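Local coordinates for FACT-Spt16 (Cicer arietinum, PDB 5CE6), which probably serves the FACT complex as a histone chaperone subunit in transcription, its peptidase-like N-terminal domain being linked to binding of histones H3-H4, at residues K234-T239 with D287-Y292; P269-G274 with I298-G303; K218-T223 with E242-V247; I313-L318 with T444-K449. One frame throughout, in Å; residues are numbered along the deposited sequence.

Interaction 1 (K234-T239 with D287-Y292); sequences KILHST and DEALYY. With NA (sodium ion), chain E.
Asp287 offers OD1 to the hydroxyl of Ser238, which donates over 2.7 Å and meets the carboxylate oxygen on its anti side, 26° out of plane. The main-chain O of Asp287 meets the branched end of Leu236, with CD2 3.2 Å away. Next, Glu288 O takes the amide hydrogen of His237 N at 2.9 Å, nearly straight along the C=O. The His237 imidazole folds back beside its own N (chi1 -64°), which lays one ring face over Glu288 O and the Ala289-Leu290 peptide. Both ring nitrogens are hydrogen-bonded elsewhere, NE2 with Ser273 OG and ND1 with Asn286 OD1. At Ala289 the methyl group rests on the extended chain of Lys234 (Ala289 CB to Lys234 CE 3.8 Å), while Ala289 O binds the sodium ion at 2.7 Å, with two waters. Leu290 N donates to Ile235 O at 2.8 Å, and its CB lies beside Ile235 CG2. A leucine in place of His237 would probably leave Ser273 and Asn286 without their imidazole partner and the loop backbone without its flat cover. The paired main-chain bonds make a single beta bridge, Leu236 with Ala289, tying a loop to the N-cap of helix 237-249 in the peptidase-like domain.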
loop_
_atom_site.group_PDB
_atom_site.type_symbol
_atom_site.label_atom_id
_atom_site.label_comp_id
_atom_site.label_asym_id
_atom_site.label_seq_id
_atom_site.Cartn_x
_atom_site.Cartn_y
_atom_site.Cartn_z
ATOM N N LYS A 234 22.266 -24.195 4.350
ATOM C CA LYS A 234 20.835 -24.416 4.218
ATOM C C LYS A 234 20.085 -23.391 5.061
ATOM O O LYS A 234 20.301 -23.289 6.271
ATOM C CB LYS A 234 20.436 -25.830 4.639
ATOM C CG LYS A 234 18.948 -26.106 4.456
ATOM C CD LYS A 234 18.522 -27.436 5.064
ATOM C CE LYS A 234 17.031 -27.655 4.834
ATOM N NZ LYS A 234 16.515 -28.874 5.511
ATOM N N ILE A 235 19.209 -22.632 4.419
ATOM C CA ILE A 235 18.383 -21.663 5.130
ATOM C C ILE A 235 16.952 -21.723 4.591
ATOM O O ILE A 235 16.745 -21.813 3.378
ATOM C CB ILE A 235 18.986 -20.235 5.020
ATOM C CG1 ILE A 235 18.308 -19.275 6.002
ATOM C CG2 ILE A 235 18.919 -19.697 3.587
ATOM C CD1 ILE A 235 19.014 -17.942 6.121
ATOM N N LEU A 236 15.966 -21.723 5.488
ATOM C CA LEU A 236 14.564 -21.727 5.060
ATOM C C LEU A 236 14.125 -20.348 4.593
ATOM O O LEU A 236 14.622 -19.333 5.091
ATOM C CB LEU A 236 13.658 -22.163 6.205
ATOM C CG LEU A 236 13.982 -23.522 6.818
ATOM C CD1 LEU A 236 12.868 -23.926 7.779
ATOM C CD2 LEU A 236 14.176 -24.574 5.741
ATOM N N HIS A 237 13.178 -20.292 3.661
ATOM C CA HIS A 237 12.700 -18.990 3.195
ATOM C C HIS A 237 12.114 -18.200 4.354
ATOM O O HIS A 237 12.280 -16.990 4.431
ATOM C CB HIS A 237 11.665 -19.122 2.075
ATOM C CG HIS A 237 12.208 -19.732 0.818
ATOM N ND1 HIS A 237 11.647 -20.848 0.237
ATOM C CD2 HIS A 237 13.257 -19.381 0.036
ATOM C CE1 HIS A 237 12.331 -21.162 -0.854
ATOM N NE2 HIS A 237 13.315 -20.291 -0.994
ATOM N N SER A 238 11.446 -18.894 5.272
ATOM C CA SER A 238 10.855 -18.239 6.438
ATOM C C SER A 238 11.892 -17.694 7.431
ATOM O O SER A 238 11.594 -16.788 8.215
ATOM C CB SER A 238 9.909 -19.200 7.159
ATOM O OG SER A 238 10.536 -20.449 7.386
ATOM N N THR A 239 13.095 -18.256 7.416
ATOM C CA THR A 239 14.177 -17.750 8.258
ATOM C C THR A 239 14.727 -16.471 7.647
ATOM O O THR A 239 14.961 -15.485 8.350
ATOM C CB THR A 239 15.302 -18.779 8.396
ATOM O OG1 THR A 239 14.819 -19.917 9.125
ATOM C CG2 THR A 239 16.485 -18.179 9.137
ATOM N N ASP A 287 8.490 -22.712 4.245
ATOM C CA ASP A 287 9.510 -23.359 5.076
ATOM C C ASP A 287 10.457 -24.244 4.273
ATOM O O ASP A 287 11.140 -25.101 4.834
ATOM C CB ASP A 287 8.873 -24.223 6.171
ATOM C CG ASP A 287 8.195 -23.420 7.249
ATOM O OD1 ASP A 287 8.439 -22.204 7.382
ATOM O OD2 ASP A 287 7.413 -24.037 8.002
ATOM N N GLU A 288 10.489 -24.056 2.957
ATOM C CA GLU A 288 11.421 -24.789 2.114
ATOM C C GLU A 288 12.784 -24.103 2.119
ATOM O O GLU A 288 12.882 -22.906 2.382
ATOM C CB GLU A 288 10.886 -24.890 0.680
ATOM C CG GLU A 288 9.634 -25.731 0.567
ATOM C CD GLU A 288 9.889 -27.173 0.943
ATOM O OE1 GLU A 288 10.891 -27.749 0.463
ATOM O OE2 GLU A 288 9.090 -27.732 1.723
ATOM N N ALA A 289 13.830 -24.874 1.840
ATOM C CA ALA A 289 15.186 -24.345 1.810
ATOM C C ALA A 289 15.394 -23.491 0.566
ATOM O O ALA A 289 14.843 -23.787 -0.493
ATOM C CB ALA A 289 16.188 -25.475 1.843
ATOM N N LEU A 290 16.180 -22.428 0.704
ATOM C CA LEU A 290 16.581 -21.620 -0.441
ATOM C C LEU A 290 17.291 -22.514 -1.453
ATOM O O LEU A 290 18.131 -23.333 -1.081
ATOM C CB LEU A 290 17.525 -20.502 0.009
ATOM C CG LEU A 290 17.955 -19.507 -1.060
ATOM C CD1 LEU A 290 16.805 -18.558 -1.354
ATOM C CD2 LEU A 290 19.201 -18.738 -0.643
ATOM N N TYR A 291 16.936 -22.372 -2.726
ATOM C CA TYR A 291 17.493 -23.232 -3.770
ATOM C C TYR A 291 18.356 -22.402 -4.697
ATOM O O TYR A 291 17.917 -21.366 -5.204
ATOM C CB TYR A 291 16.380 -23.910 -4.570
ATOM C CG TYR A 291 16.888 -24.964 -5.533
ATOM C CD1 TYR A 291 17.098 -26.267 -5.107
ATOM C CD2 TYR A 291 17.150 -24.652 -6.860
ATOM C CE1 TYR A 291 17.559 -27.232 -5.972
ATOM C CE2 TYR A 291 17.617 -25.607 -7.735
ATOM C CZ TYR A 291 17.813 -26.900 -7.285
ATOM O OH TYR A 291 18.275 -27.869 -8.154
ATOM N N TYR A 292 19.584 -22.856 -4.928
ATOM C CA TYR A 292 20.521 -22.056 -5.698
ATOM C C TYR A 292 21.462 -22.873 -6.564
ATOM O O TYR A 292 22.564 -22.429 -6.869
ATOM C CB TYR A 292 21.326 -21.119 -4.786
ATOM C CG TYR A 292 21.864 -21.790 -3.549
ATOM C CD1 TYR A 292 22.999 -22.591 -3.612
ATOM C CD2 TYR A 292 21.224 -21.642 -2.321
ATOM C CE1 TYR A 292 23.485 -23.221 -2.491
ATOM C CE2 TYR A 292 21.704 -22.269 -1.195
ATOM C CZ TYR A 292 22.835 -23.054 -1.284
ATOM O OH TYR A 292 23.318 -23.682 -0.159
HETATM NA NA NA E . 13.393 -23.774 -2.786
HETATM O O HOH W 1 19.327 -23.253 1.507
HETATM O O HOH W 2 11.239 -25.330 -3.519
HETATM O O HOH W 3 14.371 -26.269 -1.908
#

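Interaction 2 (P269-G274 with I298-G303); sequences PIFQSG and IICAVG
Phe271 turns its ring back beside its own N (chi1 -74°), while Cys300 swings its sulfur to the far side from its N (chi1 174°), and the two groups meet on one face of the sheet. In this conformer of Cys300, one of two deposited, SG sits over the ring face, 3.9 Å from the Phe271 centroid and 30° off the normal; the contact is certain only for this one. It lies nearest the outer rim, with Phe271 CE2 and CZ 3.5 Å from SG. The pair is a non-hydrogen-bonded one, flanked by two hydrogen-bonded pairs whose side chains turn to the other face. Ile270 N gives its hydrogen to Ala301 O at 2.9 Å and Ile270 O receives Ala301 N; Gln272 and Ile299 repeat the exchange, with Ile299 N to Gln272 O at 2.8 Å. On that other face Ile270 CB touches Ala301 CB at 4.1 Å. Cutting Phe271 back to an alanine is likely to open a gap beside Cys300 SG and leave Val221, Leu240 and Thr244 without the ring they pack on. Strand 296-306 pairs on its other edge with strand 309-319. Helices 200-230 and 237-249 cover the face of Phe271 and Cys300, through Val221 on both and through Leu240 and Thr244 on the ring, whereas Phe277 approaches Gln272 and Ile299 on the reverse side.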
loop_
_atom_site.group_PDB
_atom_site.type_symbol
_atom_site.label_atom_id
_atom_site.label_comp_id
_atom_site.label_asym_id
_atom_site.label_seq_id
_atom_site.Cartn_x
_atom_site.Cartn_y
_atom_site.Cartn_z
ATOM N N PRO A 269 8.392 -10.128 4.840
ATOM C CA PRO A 269 9.249 -10.190 3.652
ATOM C C PRO A 269 9.041 -11.469 2.868
ATOM O O PRO A 269 8.800 -12.526 3.462
ATOM C CB PRO A 269 10.652 -10.148 4.254
ATOM C CG PRO A 269 10.467 -9.220 5.447
ATOM C CD PRO A 269 9.139 -9.653 6.024
ATOM N N ILE A 270 9.121 -11.366 1.548
ATOM C CA ILE A 270 8.829 -12.497 0.680
ATOM C C ILE A 270 10.123 -13.017 0.102
ATOM O O ILE A 270 10.864 -12.272 -0.519
ATOM C CB ILE A 270 7.893 -12.072 -0.466
ATOM C CG1 ILE A 270 6.503 -11.730 0.102
ATOM C CG2 ILE A 270 7.807 -13.166 -1.549
ATOM C CD1 ILE A 270 5.630 -10.913 -0.862
ATOM N N PHE A 271 10.408 -14.290 0.348
ATOM C CA PHE A 271 11.540 -14.957 -0.282
ATOM C C PHE A 271 11.027 -16.192 -0.983
ATOM O O PHE A 271 10.315 -17.000 -0.381
ATOM C CB PHE A 271 12.572 -15.360 0.764
ATOM C CG PHE A 271 13.358 -14.207 1.298
ATOM C CD1 PHE A 271 12.882 -13.463 2.368
ATOM C CD2 PHE A 271 14.568 -13.852 0.712
ATOM C CE1 PHE A 271 13.596 -12.378 2.852
ATOM C CE2 PHE A 271 15.299 -12.771 1.202
ATOM C CZ PHE A 271 14.811 -12.041 2.273
ATOM N N GLN A 272 11.384 -16.344 -2.258
ATOM C CA GLN A 272 10.913 -17.484 -3.045
ATOM C C GLN A 272 12.034 -18.021 -3.913
ATOM O O GLN A 272 12.838 -17.252 -4.443
ATOM C CB GLN A 272 9.747 -17.061 -3.950
ATOM C CG GLN A 272 8.533 -16.560 -3.193
ATOM C CD GLN A 272 7.427 -16.040 -4.089
ATOM O OE1 GLN A 272 7.591 -15.929 -5.303
ATOM N NE2 GLN A 272 6.298 -15.681 -3.483
ATOM N N SER A 273 12.067 -19.337 -4.081
ATOM C CA SER A 273 13.043 -19.947 -4.979
ATOM C C SER A 273 12.582 -21.356 -5.292
ATOM O O SER A 273 11.520 -21.769 -4.843
ATOM C CB SER A 273 14.428 -19.980 -4.325
ATOM O OG SER A 273 14.453 -20.911 -3.253
ATOM N N GLY A 274 13.380 -22.093 -6.061
ATOM C CA GLY A 274 13.155 -23.519 -6.204
ATOM C C GLY A 274 11.846 -23.902 -6.867
ATOM O O GLY A 274 11.217 -24.913 -6.502
ATOM N N ILE A 298 15.914 -16.483 -7.609
ATOM C CA ILE A 298 15.484 -16.203 -6.242
ATOM C C ILE A 298 14.767 -14.869 -6.259
ATOM O O ILE A 298 15.312 -13.877 -6.754
ATOM C CB ILE A 298 16.700 -16.123 -5.284
ATOM C CG1 ILE A 298 17.421 -17.474 -5.234
ATOM C CG2 ILE A 298 16.273 -15.685 -3.869
ATOM C CD1 ILE A 298 18.809 -17.429 -4.580
ATOM N N ILE A 299 13.546 -14.827 -5.726
ATOM C CA ILE A 299 12.804 -13.569 -5.657
ATOM C C ILE A 299 12.744 -13.079 -4.215
ATOM O O ILE A 299 12.457 -13.856 -3.305
ATOM C CB ILE A 299 11.371 -13.721 -6.204
ATOM C CG1 ILE A 299 11.396 -14.074 -7.700
ATOM C CG2 ILE A 299 10.564 -12.429 -6.001
ATOM C CD1 ILE A 299 10.009 -14.231 -8.297
ATOM N N CYS A 300 13.055 -11.801 -4.010
ATOM C CA CYS A 300 12.903 -11.173 -2.699
ATOM C C CYS A 300 12.138 -9.869 -2.813
ATOM O O CYS A 300 12.500 -8.987 -3.590
ATOM C CB CYS A 300 14.250 -10.888 -2.024
ATOM S SG CYS A 300 14.068 -9.944 -0.460
ATOM N N ALA A 301 11.081 -9.746 -2.021
ATOM C CA ALA A 301 10.331 -8.492 -1.939
ATOM C C ALA A 301 10.283 -8.060 -0.482
ATOM O O ALA A 301 9.940 -8.848 0.392
ATOM C CB ALA A 301 8.919 -8.657 -2.491
ATOM N N VAL A 302 10.649 -6.809 -0.222
ATOM C CA VAL A 302 10.622 -6.307 1.148
ATOM C C VAL A 302 10.092 -4.884 1.172
ATOM O O VAL A 302 10.323 -4.109 0.248
ATOM C CB VAL A 302 12.030 -6.405 1.798
ATOM C CG1 VAL A 302 13.049 -5.673 0.976
ATOM C CG2 VAL A 302 12.022 -5.865 3.197
ATOM N N GLY A 303 9.360 -4.532 2.220
ATOM C CA GLY A 303 8.919 -3.155 2.334
ATOM C C GLY A 303 8.903 -2.697 3.773
ATOM O O GLY A 303 8.366 -3.392 4.645
#

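Interaction 3 (K218-T223 with E242-V247); sequences KNFVVT and EETEKV
The ring of Phe220 fills the interval between two nearly antiparallel helix segments, 218-223 and 242-247, whose axes run at 167° and come no closer than 10.4 Å. A wider, pi-type turn occurs at 218-221. The phenyl group stands trans to its own N (chi1 175°), which carries it across to the second helix, where three residues receive it. Val247 places CG2 over one face, 4.0 Å from the ring centroid and 15° off the normal, a CH-pi contact shifted toward the CG and CD1 side of the ring. At the edge, in the ring plane, Thr244 OG1 lies 3.5 Å from Phe220 CE2. The far end of the ring, CZ, comes 3.8 Å from Glu243 CB at a slant. Beyond that CB the glutamate chain bends, and its OE2 forms a salt bridge with Lys246 NZ, one turn on. Thr244 OG1 has its polar partner in Leu240 O of the preceding turn, so toward Phe220, and toward Val221 CG2 at 4.1 Å, it acts as a packing atom. On the sheet side, Val221 and Thr244 both rest on Phe271 of strand 270-273, Val221 reaches Cys300 and Thr244 reaches Val302 of strand 296-306.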
loop_
_atom_site.group_PDB
_atom_site.type_symbol
_atom_site.label_atom_id
_atom_site.label_comp_id
_atom_site.label_asym_id
_atom_site.label_seq_id
_atom_site.Cartn_x
_atom_site.Cartn_y
_atom_site.Cartn_z
ATOM N N LYS A 218 19.977 -3.937 -0.009
ATOM C CA LYS A 218 21.370 -3.841 -0.425
ATOM C C LYS A 218 22.343 -4.357 0.631
ATOM O O LYS A 218 23.261 -5.130 0.323
ATOM C CB LYS A 218 21.726 -2.395 -0.775
ATOM C CG LYS A 218 23.044 -2.265 -1.534
ATOM C CD LYS A 218 23.535 -0.826 -1.564
ATOM C CE LYS A 218 24.869 -0.698 -2.293
ATOM N NZ LYS A 218 24.709 -0.759 -3.777
ATOM N N ASN A 219 22.144 -3.932 1.873
ATOM C CA ASN A 219 23.140 -4.164 2.912
ATOM C C ASN A 219 22.875 -5.379 3.789
ATOM O O ASN A 219 23.765 -5.828 4.509
ATOM C CB ASN A 219 23.310 -2.913 3.776
ATOM C CG ASN A 219 23.758 -1.714 2.969
ATOM O OD1 ASN A 219 24.635 -1.823 2.111
ATOM N ND2 ASN A 219 23.152 -0.565 3.234
ATOM N N PHE A 220 21.659 -5.905 3.746
ATOM C CA PHE A 220 21.419 -7.176 4.412
ATOM C C PHE A 220 21.114 -8.309 3.441
ATOM O O PHE A 220 21.835 -9.310 3.403
ATOM C CB PHE A 220 20.323 -7.095 5.475
ATOM C CG PHE A 220 19.999 -8.435 6.067
ATOM C CD1 PHE A 220 20.892 -9.042 6.938
ATOM C CD2 PHE A 220 18.843 -9.109 5.713
ATOM C CE1 PHE A 220 20.626 -10.281 7.468
ATOM C CE2 PHE A 220 18.570 -10.355 6.242
ATOM C CZ PHE A 220 19.464 -10.942 7.119
ATOM N N VAL A 221 20.040 -8.162 2.668
ATOM C CA VAL A 221 19.573 -9.269 1.835
ATOM C C VAL A 221 20.618 -9.749 0.834
ATOM O O VAL A 221 20.912 -10.940 0.771
ATOM C CB VAL A 221 18.251 -8.954 1.111
ATOM C CG1 VAL A 221 17.831 -10.135 0.240
ATOM C CG2 VAL A 221 17.161 -8.637 2.132
ATOM N N VAL A 222 21.193 -8.831 0.063
ATOM C CA VAL A 222 22.162 -9.242 -0.949
ATOM C C VAL A 222 23.364 -9.940 -0.317
ATOM O O VAL A 222 23.767 -11.015 -0.756
ATOM C CB VAL A 222 22.596 -8.071 -1.840
ATOM C CG1 VAL A 222 23.789 -8.464 -2.683
ATOM C CG2 VAL A 222 21.425 -7.618 -2.721
ATOM N N THR A 223 23.888 -9.353 0.751
ATOM C CA THR A 223 25.008 -9.921 1.497
ATOM C C THR A 223 24.677 -11.289 2.089
ATOM O O THR A 223 25.500 -12.209 2.058
ATOM C CB THR A 223 25.429 -8.975 2.638
ATOM O OG1 THR A 223 25.812 -7.713 2.083
ATOM C CG2 THR A 223 26.600 -9.556 3.425
ATOM N N GLU A 242 12.240 -13.880 8.605
ATOM C CA GLU A 242 12.329 -13.414 9.986
ATOM C C GLU A 242 13.561 -12.534 10.206
ATOM O O GLU A 242 13.483 -11.493 10.865
ATOM C CB GLU A 242 12.313 -14.604 10.956
ATOM N N GLU A 243 14.685 -12.938 9.619
ATOM C CA GLU A 243 15.937 -12.207 9.793
ATOM C C GLU A 243 15.856 -10.827 9.145
ATOM O O GLU A 243 16.416 -9.853 9.663
ATOM C CB GLU A 243 17.104 -12.996 9.195
ATOM C CG GLU A 243 17.421 -14.284 9.916
ATOM C CD GLU A 243 17.932 -14.047 11.317
ATOM O OE1 GLU A 243 18.892 -13.258 11.471
ATOM O OE2 GLU A 243 17.370 -14.645 12.261
ATOM N N THR A 244 15.149 -10.752 8.020
ATOM C CA THR A 244 14.958 -9.485 7.306
ATOM C C THR A 244 14.048 -8.561 8.129
ATOM O O THR A 244 14.302 -7.356 8.253
ATOM C CB THR A 244 14.375 -9.725 5.904
ATOM O OG1 THR A 244 15.273 -10.559 5.160
ATOM C CG2 THR A 244 14.190 -8.408 5.152
ATOM N N GLU A 245 12.996 -9.136 8.702
ATOM C CA GLU A 245 12.125 -8.388 9.613
ATOM C C GLU A 245 12.915 -7.724 10.725
ATOM O O GLU A 245 12.712 -6.546 11.025
ATOM C CB GLU A 245 11.095 -9.311 10.258
ATOM C CG GLU A 245 9.746 -9.355 9.570
ATOM C CD GLU A 245 8.681 -10.001 10.445
ATOM O OE1 GLU A 245 8.583 -9.635 11.636
ATOM O OE2 GLU A 245 7.950 -10.877 9.941
ATOM N N LYS A 246 13.795 -8.495 11.358
ATOM C CA LYS A 246 14.587 -7.993 12.476
ATOM C C LYS A 246 15.433 -6.787 12.088
ATOM O O LYS A 246 15.595 -5.851 12.872
ATOM C CB LYS A 246 15.490 -9.094 13.024
ATOM C CG LYS A 246 14.731 -10.208 13.694
ATOM C CD LYS A 246 15.661 -11.067 14.538
ATOM C CE LYS A 246 15.889 -12.434 13.918
ATOM N NZ LYS A 246 16.791 -13.278 14.767
ATOM N N VAL A 247 15.974 -6.820 10.878
ATOM C CA VAL A 247 16.814 -5.727 10.393
ATOM C C VAL A 247 15.980 -4.475 10.107
ATOM O O VAL A 247 16.413 -3.352 10.378
ATOM C CB VAL A 247 17.612 -6.155 9.148
ATOM C CG1 VAL A 247 18.372 -4.990 8.586
ATOM C CG2 VAL A 247 18.576 -7.282 9.502
#

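Interaction 4 (I313-L318 with T444-K449); sequences IARTFL and TSIGSK
Ile313 extends its CD1 toward Ile446, and the two CD1 methyls meet tip to tip at 3.6 Å. Its CG1 and CD1 also slide past Thr444 CB, each at 4.0 Å. Next along the strand, Arg315 NH1 donates to the neighbouring Ala314 O over 2.9 Å, from above the carbonyl plane. Strand 309-319 belongs to the curved sheet of the peptidase-like domain, which resembles the pita-bread fold of M24 metallopeptidases, and the irregular chain 444-449 closes over its Arg315. That side chain bends at its second torsion (chi2 -70°), which brings the flat guanidinium between two aliphatic groups. Ile313 CD1 lies over the rim of one face; on the opposite face Lys449 CD sits over the centre, 3.7 Å from Arg315 CZ. The lysine crosses it roughly at right angles. Asp431 would be expected to offset the like charges, since its OD1 takes NH2 of Arg315 and its OD2 takes NZ of Lys449, which also hydrogen-bonds Gln336 OE1. Two waters join the arginine to the loop: one accepts from Arg315 NH2 and Ile446 N and donates to Gly447 O, while the other links Arg315 NE, at 3.1 Å, to Gly447 O.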
loop_
_atom_site.group_PDB
_atom_site.type_symbol
_atom_site.label_atom_id
_atom_site.label_comp_id
_atom_site.label_asym_id
_atom_site.label_seq_id
_atom_site.Cartn_x
_atom_site.Cartn_y
_atom_site.Cartn_z
ATOM N N ILE A 313 10.242 -2.679 -2.361
ATOM C CA ILE A 313 11.251 -2.999 -3.369
ATOM C C ILE A 313 11.179 -4.492 -3.610
ATOM O O ILE A 313 10.759 -5.245 -2.739
ATOM C CB ILE A 313 12.674 -2.583 -2.905
ATOM C CG1 ILE A 313 13.647 -2.501 -4.090
ATOM C CG2 ILE A 313 13.223 -3.567 -1.873
ATOM C CD1 ILE A 313 15.077 -2.163 -3.647
ATOM N N ALA A 314 11.533 -4.927 -4.811
ATOM C CA ALA A 314 11.611 -6.352 -5.094
ATOM C C ALA A 314 12.720 -6.538 -6.102
ATOM O O ALA A 314 12.854 -5.741 -7.035
ATOM C CB ALA A 314 10.293 -6.893 -5.650
ATOM N N ARG A 315 13.522 -7.582 -5.892
ATOM C CA ARG A 315 14.623 -7.907 -6.803
ATOM C C ARG A 315 14.627 -9.391 -7.067
ATOM O O ARG A 315 14.171 -10.174 -6.243
ATOM C CB ARG A 315 15.962 -7.496 -6.185
ATOM C CG ARG A 315 16.152 -5.982 -6.017
ATOM C CD ARG A 315 16.335 -5.297 -7.372
ATOM N NE ARG A 315 16.554 -3.848 -7.231
ATOM C CZ ARG A 315 15.589 -2.933 -7.300
ATOM N NH1 ARG A 315 14.326 -3.297 -7.499
ATOM N NH2 ARG A 315 15.889 -1.644 -7.182
ATOM N N THR A 316 15.136 -9.774 -8.232
ATOM C CA THR A 316 15.316 -11.177 -8.562
ATOM C C THR A 316 16.804 -11.420 -8.791
ATOM O O THR A 316 17.480 -10.627 -9.454
ATOM C CB THR A 316 14.551 -11.533 -9.825
ATOM O OG1 THR A 316 13.163 -11.287 -9.599
ATOM C CG2 THR A 316 14.738 -13.002 -10.174
ATOM N N PHE A 317 17.315 -12.499 -8.213
ATOM C CA PHE A 317 18.717 -12.856 -8.374
ATOM C C PHE A 317 18.803 -14.166 -9.135
ATOM O O PHE A 317 17.979 -15.057 -8.967
ATOM C CB PHE A 317 19.402 -12.941 -7.008
ATOM C CG PHE A 317 19.240 -11.697 -6.193
ATOM C CD1 PHE A 317 20.063 -10.597 -6.405
ATOM C CD2 PHE A 317 18.241 -11.608 -5.240
ATOM C CE1 PHE A 317 19.900 -9.439 -5.668
ATOM C CE2 PHE A 317 18.073 -10.447 -4.498
ATOM C CZ PHE A 317 18.900 -9.366 -4.711
ATOM N N LEU A 318 19.797 -14.266 -10.004
ATOM C CA LEU A 318 19.876 -15.378 -10.924
ATOM C C LEU A 318 21.181 -16.107 -10.652
ATOM O O LEU A 318 22.237 -15.482 -10.574
ATOM C CB LEU A 318 19.830 -14.874 -12.377
ATOM C CG LEU A 318 18.505 -14.341 -12.950
ATOM C CD1 LEU A 318 18.067 -13.040 -12.295
ATOM C CD2 LEU A 318 18.598 -14.138 -14.458
ATOM N N THR A 444 13.998 3.931 -4.316
ATOM C CA THR A 444 14.602 2.667 -3.906
ATOM C C THR A 444 15.766 2.303 -4.825
ATOM O O THR A 444 16.075 1.124 -5.013
ATOM C CB THR A 444 13.577 1.524 -3.976
ATOM O OG1 THR A 444 12.866 1.619 -5.217
ATOM C CG2 THR A 444 12.575 1.625 -2.841
ATOM N N SER A 445 16.405 3.307 -5.415
ATOM C CA SER A 445 17.572 3.053 -6.253
ATOM C C SER A 445 18.754 2.617 -5.376
ATOM O O SER A 445 19.222 3.380 -4.539
ATOM C CB SER A 445 17.938 4.313 -7.043
ATOM O OG SER A 445 18.838 4.003 -8.094
ATOM N N ILE A 446 19.232 1.387 -5.564
ATOM C CA ILE A 446 20.283 0.842 -4.699
ATOM C C ILE A 446 21.455 0.259 -5.469
ATOM O O ILE A 446 22.315 -0.417 -4.894
ATOM C CB ILE A 446 19.748 -0.253 -3.771
ATOM C CG1 ILE A 446 19.079 -1.370 -4.575
ATOM C CG2 ILE A 446 18.787 0.332 -2.756
ATOM C CD1 ILE A 446 18.661 -2.555 -3.715
ATOM N N GLY A 447 21.488 0.514 -6.770
ATOM C CA GLY A 447 22.564 0.010 -7.595
ATOM C C GLY A 447 22.003 -0.673 -8.818
ATOM O O GLY A 447 20.809 -0.966 -8.882
ATOM N N SER A 448 22.867 -0.932 -9.792
ATOM C CA SER A 448 22.428 -1.484 -11.069
ATOM C C SER A 448 21.554 -2.727 -10.952
ATOM O O SER A 448 21.891 -3.679 -10.248
ATOM C CB SER A 448 23.631 -1.792 -11.954
ATOM O OG SER A 448 23.222 -2.484 -13.118
ATOM N N LYS A 449 20.419 -2.690 -11.644
ATOM C CA LYS A 449 19.513 -3.826 -11.722
ATOM C C LYS A 449 19.871 -4.681 -12.911
ATOM O O LYS A 449 19.215 -5.693 -13.163
ATOM C CB LYS A 449 18.070 -3.347 -11.888
ATOM C CG LYS A 449 17.450 -2.796 -10.638
ATOM C CD LYS A 449 16.008 -2.369 -10.884
ATOM C CE LYS A 449 15.889 -1.034 -11.596
ATOM N NZ LYS A 449 14.453 -0.582 -11.532
HETATM O O HOH W 4 18.521 -0.254 -7.924
HETATM O O HOH W 5 19.595 -3.620 -7.612
#

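In the fold
Interactions 2, 3 and 4 are buried, and interaction 1 lies nearer the surface, with charged side chains at its rim and a sodium ion on a main-chain oxygen. Interaction 2 is the shared hub: its strand 296-306 pairs with strand 309-319 of interaction 4, and Phe271 packs on Val221 and Thr244 of interaction 3. Helix 237-249 serves interactions 1 and 3, by its N-terminal end and its body. Chemistry follows place: regular main-chain bonds join the strands, apolar and aromatic contacts join the helices, and the two loop contacts add charges and waters. Ser273 ties interaction 2 to His237 and Tyr291 N of interaction 1; Lys218 to Ile446 O links interactions 3 and 4.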